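Local coordinates for interferon-activable protein 202 (Mus musculus, PDB 4L5R) that binds double-stranded DNA without sequence specificity and restrains innate inflammatory signalling by blocking activation of the AIM2 inflammasome, at residues N5-A10 and F74-I79; N36-T41 and F54-K59. All blocks are in the same frame, centred on the assembly; numbering follows the deposited sequence.

Interaction 1 of 2, residues N5-A10 and F74-I79; sequences NISKGA and FNSSGI. With nucleotides of chain C.
One face of the Phe74 ring carries Ile6, whose CG1 sits 3.6 Å above the plane toward the rim, while Ala10 O meets the rim of the ring close to its plane. The contact is CH-pi in kind, the two side chains run nearly perpendicular, and Ile6 CD1 closes to 3.6 Å from Phe74 CD1. It pins a DNA-binding loop of the first HIN-200 domain to the end of strand 67-76 in one of its OB folds. Farther along, Ala10 CB rests 4.0 Å from Phe74 CB and 3.9 Å from Ser76 CB. Ile6 turns CG2 anti to the backbone N (chi1, to CG1, -59°), which sets that methyl against Phe74 CG. No hydrogen bond joins the two segments. Ser7 CB approaches Ser76 OG, but the Ser7 hydroxyl is hydrogen-bonded to Glu81. A type II turn from Ser7 to Ala10, in which Gly9 takes the positive phi of the third position, turns Lys8 CB away from the strand, and its chain reaches the DNA. Bent at its last two torsions, the lysine runs past the sugar of DC16 of chain C, and Lys8 NZ donates to O2 of DT15 of chain C at 3.0 Å.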
loop_
_atom_site.group_PDB
_atom_site.type_symbol
_atom_site.label_atom_id
_atom_site.label_comp_id
_atom_site.label_asym_id
_atom_site.label_seq_id
_atom_site.Cartn_x
_atom_site.Cartn_y
_atom_site.Cartn_z
ATOM N N ASN A 5 -6.331 0.265 -15.473
ATOM C CA ASN A 5 -5.549 0.631 -14.294
ATOM C C ASN A 5 -4.995 -0.525 -13.463
ATOM O O ASN A 5 -4.251 -0.293 -12.505
ATOM C CB ASN A 5 -6.327 1.591 -13.391
ATOM C CG ASN A 5 -6.445 2.975 -13.988
ATOM O OD1 ASN A 5 -5.713 3.329 -14.913
ATOM N ND2 ASN A 5 -7.368 3.770 -13.461
ATOM N N ILE A 6 -5.336 -1.761 -13.823
ATOM C CA ILE A 6 -4.835 -2.922 -13.076
ATOM C C ILE A 6 -3.382 -3.247 -13.432
ATOM O O ILE A 6 -2.961 -3.067 -14.572
ATOM C CB ILE A 6 -5.708 -4.175 -13.304
ATOM C CG1 ILE A 6 -7.151 -3.907 -12.880
ATOM C CG2 ILE A 6 -5.149 -5.375 -12.531
ATOM C CD1 ILE A 6 -7.302 -3.566 -11.406
ATOM N N SER A 7 -2.623 -3.742 -12.460
ATOM C CA SER A 7 -1.211 -4.057 -12.679
ATOM C C SER A 7 -1.013 -5.218 -13.654
ATOM O O SER A 7 -1.882 -6.081 -13.791
ATOM C CB SER A 7 -0.511 -4.363 -11.349
ATOM O OG SER A 7 -0.381 -3.191 -10.553
ATOM N N LYS A 8 0.140 -5.231 -14.320
ATOM C CA LYS A 8 0.504 -6.304 -15.244
ATOM C C LYS A 8 0.469 -7.669 -14.568
ATOM O O LYS A 8 0.988 -7.839 -13.464
ATOM C CB LYS A 8 1.909 -6.072 -15.819
ATOM C CG LYS A 8 2.050 -4.838 -16.693
ATOM C CD LYS A 8 3.429 -4.770 -17.344
ATOM C CE LYS A 8 4.533 -4.517 -16.319
ATOM N NZ LYS A 8 5.681 -5.450 -16.500
ATOM N N GLY A 9 -0.140 -8.641 -15.240
ATOM C CA GLY A 9 -0.142 -10.011 -14.762
ATOM C C GLY A 9 -1.109 -10.330 -13.632
ATOM O O GLY A 9 -1.093 -11.438 -13.099
ATOM N N ALA A 10 -1.951 -9.371 -13.258
ATOM C CA ALA A 10 -2.859 -9.580 -12.136
ATOM C C ALA A 10 -3.937 -10.603 -12.489
ATOM O O ALA A 10 -4.349 -10.718 -13.643
ATOM C CB ALA A 10 -3.480 -8.270 -11.682
ATOM N N PHE A 74 -8.932 -8.041 -8.526
ATOM C CA PHE A 74 -7.731 -8.664 -9.055
ATOM C C PHE A 74 -6.719 -8.884 -7.950
ATOM O O PHE A 74 -6.734 -8.205 -6.918
ATOM C CB PHE A 74 -7.098 -7.791 -10.146
ATOM C CG PHE A 74 -7.930 -7.676 -11.389
ATOM C CD1 PHE A 74 -8.976 -6.767 -11.457
ATOM C CD2 PHE A 74 -7.664 -8.473 -12.496
ATOM C CE1 PHE A 74 -9.751 -6.659 -12.606
ATOM C CE2 PHE A 74 -8.434 -8.369 -13.649
ATOM C CZ PHE A 74 -9.476 -7.462 -13.705
ATOM N N ASN A 75 -5.827 -9.834 -8.183
ATOM C CA ASN A 75 -4.793 -10.148 -7.226
ATOM C C ASN A 75 -3.462 -10.030 -7.933
ATOM O O ASN A 75 -3.187 -10.763 -8.888
ATOM C CB ASN A 75 -4.990 -11.553 -6.653
ATOM C CG ASN A 75 -3.958 -11.894 -5.591
ATOM O OD1 ASN A 75 -2.766 -11.615 -5.748
ATOM N ND2 ASN A 75 -4.416 -12.475 -4.488
ATOM N N SER A 76 -2.651 -9.086 -7.481
ATOM C CA SER A 76 -1.366 -8.819 -8.109
ATOM C C SER A 76 -0.243 -9.153 -7.136
ATOM O O SER A 76 0.096 -8.365 -6.255
ATOM C CB SER A 76 -1.283 -7.363 -8.574
ATOM O OG SER A 76 -0.013 -7.087 -9.145
ATOM N N SER A 77 0.303 -10.355 -7.285
ATOM C CA SER A 77 1.322 -10.861 -6.371
ATOM C C SER A 77 0.963 -10.627 -4.900
ATOM O O SER A 77 1.808 -10.219 -4.103
ATOM C CB SER A 77 2.683 -10.237 -6.697
ATOM O OG SER A 77 3.013 -10.434 -8.062
ATOM N N GLY A 78 -0.291 -10.886 -4.545
ATOM C CA GLY A 78 -0.726 -10.771 -3.165
ATOM C C GLY A 78 -1.340 -9.435 -2.780
ATOM O O GLY A 78 -1.876 -9.292 -1.676
ATOM N N ILE A 79 -1.228 -8.440 -3.660
ATOM C CA ILE A 79 -1.867 -7.156 -3.425
ATOM C C ILE A 79 -3.215 -7.204 -4.148
ATOM O O ILE A 79 -3.280 -7.570 -5.312
ATOM C CB ILE A 79 -1.058 -5.964 -4.017
ATOM C CG1 ILE A 79 0.421 -6.019 -3.608
ATOM C CG2 ILE A 79 -1.710 -4.627 -3.620
ATOM C CD1 ILE A 79 0.711 -5.496 -2.238
ATOM P P DC C 16 4.230 -11.512 -19.445
ATOM O OP1 DC C 16 3.928 -12.565 -18.449
ATOM O OP2 DC C 16 4.521 -11.861 -20.855
ATOM O "O5'" DC C 16 3.020 -10.474 -19.465
ATOM C "C5'" DC C 16 2.790 -9.674 -18.330
ATOM C "C4'" DC C 16 2.145 -8.384 -18.780
ATOM O "O4'" DC C 16 3.048 -7.638 -19.628
ATOM C "C3'" DC C 16 0.869 -8.578 -19.590
ATOM O "O3'" DC C 16 -0.172 -8.066 -18.783
ATOM C "C2'" DC C 16 1.091 -7.784 -20.884
ATOM C "C1'" DC C 16 2.268 -6.879 -20.521
ATOM N N1 DC C 16 3.165 -6.439 -21.632
ATOM C C2 DC C 16 3.180 -5.083 -21.992
ATOM O O2 DC C 16 2.436 -4.298 -21.394
ATOM N N3 DC C 16 4.007 -4.667 -22.984
ATOM C C4 DC C 16 4.798 -5.548 -23.602
ATOM N N4 DC C 16 5.589 -5.091 -24.577
ATOM C C5 DC C 16 4.805 -6.933 -23.245
ATOM C C6 DC C 16 3.983 -7.330 -22.262
ATOM P P DT C 15 10.581 -11.362 -21.161
ATOM O OP1 DT C 15 10.590 -12.792 -20.781
ATOM O OP2 DT C 15 10.633 -10.976 -22.590
ATOM O "O5'" DT C 15 9.289 -10.653 -20.540
ATOM C "C5'" DT C 15 9.022 -10.715 -19.147
ATOM C "C4'" DT C 15 7.756 -9.934 -18.859
ATOM O "O4'" DT C 15 7.984 -8.531 -19.151
ATOM C "C3'" DT C 15 6.568 -10.364 -19.713
ATOM O "O3'" DT C 15 5.460 -10.642 -18.885
ATOM C "C2'" DT C 15 6.285 -9.175 -20.627
ATOM C "C1'" DT C 15 6.852 -8.014 -19.819
ATOM N N1 DT C 15 7.248 -6.845 -20.663
ATOM C C2 DT C 15 6.686 -5.616 -20.400
ATOM O O2 DT C 15 5.884 -5.420 -19.507
ATOM N N3 DT C 15 7.113 -4.616 -21.228
ATOM C C4 DT C 15 8.010 -4.709 -22.270
ATOM O O4 DT C 15 8.313 -3.734 -22.953
ATOM C C5 DT C 15 8.558 -6.026 -22.493
ATOM C C7 DT C 15 9.549 -6.255 -23.596
ATOM C C6 DT C 15 8.154 -7.019 -21.690
#

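Interaction 2 of 2, residues N36-T41 and F54-K59; sequences NMFHAT and FNMDLK. With NA (sodium ion), chain D.
Phe38 and Asn36 both place CG between the backbone N and the carbonyl carbon (chi1 64° and 50°), which brings the ring of Phe38 against Lys59 and Asn36 OD1 within 3.1 Å of Met56 CG, a close approach. Lys59, bent at chi2, lays its aliphatic chain over the ring, CD standing 3.9 Å above the centre of Phe38 in a CH-pi contact; its NZ, at most a weak cation-pi partner, is hydrogen-bonded to Thr25 O. The Met56 chain doubles back so that CE comes 3.8 Å from Phe38 CD2. Met37 runs alongside Phe54 in the same direction, its CB 3.7 Å from Phe54 CD1 and its sulfur oblique to the ring in a Met-aromatic contact. Without the Phe38 ring, as with an alanine here, the Lys59 methylenes and the Met56 methyl would probably lose their aromatic partner and a gap would open beside them. Asn36 O and Phe54 O each bind the sodium ion at 2.8 Å. Residues 37-41 fall in the region required for homomultimerization. In the first OB fold of this HIN-200 domain, strand 35-43 pairs with strands 17-30 and 48-53, a 3-10 segment that begins at Met56 follows strand 48-53, and Phe62 meets the Phe38 ring edge-to-face.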
loop_
_atom_site.group_PDB
_atom_site.type_symbol
_atom_site.label_atom_id
_atom_site.label_comp_id
_atom_site.label_asym_id
_atom_site.label_seq_id
_atom_site.Cartn_x
_atom_site.Cartn_y
_atom_site.Cartn_z
ATOM N N ASN A 36 -6.733 8.552 -10.394
ATOM C CA ASN A 36 -6.687 8.598 -8.932
ATOM C C ASN A 36 -6.788 7.217 -8.287
ATOM O O ASN A 36 -7.156 6.245 -8.938
ATOM C CB ASN A 36 -7.731 9.559 -8.356
ATOM C CG ASN A 36 -9.109 9.331 -8.924
ATOM O OD1 ASN A 36 -9.518 8.194 -9.158
ATOM N ND2 ASN A 36 -9.842 10.424 -9.165
ATOM N N MET A 37 -6.432 7.131 -7.011
ATOM C CA MET A 37 -6.490 5.857 -6.292
ATOM C C MET A 37 -6.369 6.124 -4.800
ATOM O O MET A 37 -6.087 7.253 -4.384
ATOM C CB MET A 37 -5.340 4.945 -6.737
ATOM C CG MET A 37 -3.951 5.464 -6.340
ATOM S SD MET A 37 -2.611 4.303 -6.733
ATOM C CE MET A 37 -2.857 3.079 -5.449
ATOM N N PHE A 38 -6.578 5.090 -3.986
ATOM C CA PHE A 38 -6.231 5.188 -2.589
ATOM C C PHE A 38 -5.735 3.819 -2.140
ATOM O O PHE A 38 -6.054 2.803 -2.772
ATOM C CB PHE A 38 -7.370 5.752 -1.710
ATOM C CG PHE A 38 -8.626 4.890 -1.649
ATOM C CD1 PHE A 38 -8.741 3.878 -0.716
ATOM C CD2 PHE A 38 -9.703 5.151 -2.483
ATOM C CE1 PHE A 38 -9.901 3.090 -0.636
ATOM C CE2 PHE A 38 -10.865 4.379 -2.411
ATOM C CZ PHE A 38 -10.958 3.350 -1.482
ATOM N N HIS A 39 -4.905 3.813 -1.109
ATOM C CA HIS A 39 -4.428 2.562 -0.513
ATOM C C HIS A 39 -5.318 2.136 0.632
ATOM O O HIS A 39 -5.915 2.970 1.303
ATOM C CB HIS A 39 -3.009 2.743 0.030
ATOM C CG HIS A 39 -1.992 2.974 -1.034
ATOM N ND1 HIS A 39 -1.526 1.960 -1.845
ATOM C CD2 HIS A 39 -1.367 4.105 -1.443
ATOM C CE1 HIS A 39 -0.656 2.457 -2.706
ATOM N NE2 HIS A 39 -0.538 3.756 -2.480
ATOM N N ALA A 40 -5.368 0.835 0.901
ATOM C CA ALA A 40 -6.103 0.380 2.047
ATOM C C ALA A 40 -5.491 -0.934 2.525
ATOM O O ALA A 40 -4.690 -1.552 1.812
ATOM C CB ALA A 40 -7.600 0.211 1.705
ATOM N N THR A 41 -5.838 -1.306 3.754
ATOM C CA THR A 41 -5.491 -2.622 4.329
ATOM C C THR A 41 -6.798 -3.236 4.832
ATOM O O THR A 41 -7.620 -2.548 5.454
ATOM C CB THR A 41 -4.505 -2.466 5.490
ATOM O OG1 THR A 41 -3.266 -1.927 4.990
ATOM C CG2 THR A 41 -4.207 -3.817 6.132
ATOM N N PHE A 54 -9.055 1.878 -7.190
ATOM C CA PHE A 54 -8.992 2.831 -8.298
ATOM C C PHE A 54 -10.333 3.466 -8.561
ATOM O O PHE A 54 -10.445 4.435 -9.301
ATOM C CB PHE A 54 -8.471 2.137 -9.558
ATOM C CG PHE A 54 -7.095 1.588 -9.376
ATOM C CD1 PHE A 54 -6.008 2.437 -9.366
ATOM C CD2 PHE A 54 -6.887 0.241 -9.153
ATOM C CE1 PHE A 54 -4.722 1.951 -9.148
ATOM C CE2 PHE A 54 -5.601 -0.257 -8.943
ATOM C CZ PHE A 54 -4.524 0.593 -8.945
ATOM N N ASN A 55 -11.357 2.922 -7.932
ATOM C CA ASN A 55 -12.702 3.431 -8.131
ATOM C C ASN A 55 -13.085 4.325 -6.965
ATOM O O ASN A 55 -13.333 3.836 -5.872
ATOM C CB ASN A 55 -13.677 2.267 -8.274
ATOM C CG ASN A 55 -15.098 2.731 -8.472
ATOM O OD1 ASN A 55 -15.355 3.932 -8.551
ATOM N ND2 ASN A 55 -16.033 1.782 -8.560
ATOM N N MET A 56 -13.103 5.642 -7.190
ATOM C CA MET A 56 -13.340 6.594 -6.094
ATOM C C MET A 56 -14.715 6.448 -5.437
ATOM O O MET A 56 -14.903 6.849 -4.283
ATOM C CB MET A 56 -13.132 8.049 -6.557
ATOM C CG MET A 56 -11.707 8.389 -6.907
ATOM S SD MET A 56 -10.561 7.986 -5.565
ATOM C CE MET A 56 -9.964 6.383 -6.075
ATOM N N ASP A 57 -15.674 5.880 -6.170
ATOM C CA ASP A 57 -16.981 5.561 -5.612
ATOM C C ASP A 57 -16.894 4.638 -4.399
ATOM O O ASP A 57 -17.832 4.541 -3.618
ATOM C CB ASP A 57 -17.868 4.908 -6.673
ATOM C CG ASP A 57 -18.313 5.887 -7.745
ATOM O OD1 ASP A 57 -18.202 7.114 -7.522
ATOM O OD2 ASP A 57 -18.774 5.424 -8.808
ATOM N N LEU A 58 -15.761 3.972 -4.225
ATOM C CA LEU A 58 -15.618 3.033 -3.123
ATOM C C LEU A 58 -15.039 3.668 -1.866
ATOM O O LEU A 58 -14.990 3.031 -0.814
ATOM C CB LEU A 58 -14.734 1.864 -3.545
ATOM C CG LEU A 58 -15.185 1.126 -4.806
ATOM C CD1 LEU A 58 -14.164 0.039 -5.134
ATOM C CD2 LEU A 58 -16.596 0.526 -4.626
ATOM N N LYS A 59 -14.588 4.913 -1.965
ATOM C CA LYS A 59 -13.903 5.532 -0.833
ATOM C C LYS A 59 -14.820 5.514 0.391
ATOM O O LYS A 59 -14.395 5.178 1.495
ATOM C CB LYS A 59 -13.406 6.949 -1.186
ATOM C CG LYS A 59 -12.704 7.711 -0.054
ATOM C CD LYS A 59 -11.528 6.949 0.564
ATOM C CE LYS A 59 -10.953 7.741 1.745
ATOM N NZ LYS A 59 -10.042 6.966 2.639
HETATM NA NA NA D . -8.779 5.791 -11.157
#

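Both contacts draw on the same curled sheet of the first OB fold, and the polypeptide of interaction 2 falls between the two segments of interaction 1. They meet directly, Asn5 O packing 3.7 Å from Phe54 CZ. Each is partly buried, but in interaction 1 only Ala10 and Phe74 are buried and the turn beside them faces the DNA, whereas interaction 2 buries Met37, Phe38, Phe54 and Leu58 where a sheet strand joins the connection after strand 48-53, about 8 Å from the nucleic acid at its nearest atom. Interaction 2 also has a sodium ion held between its two segments. Glu81 touches side chains of both.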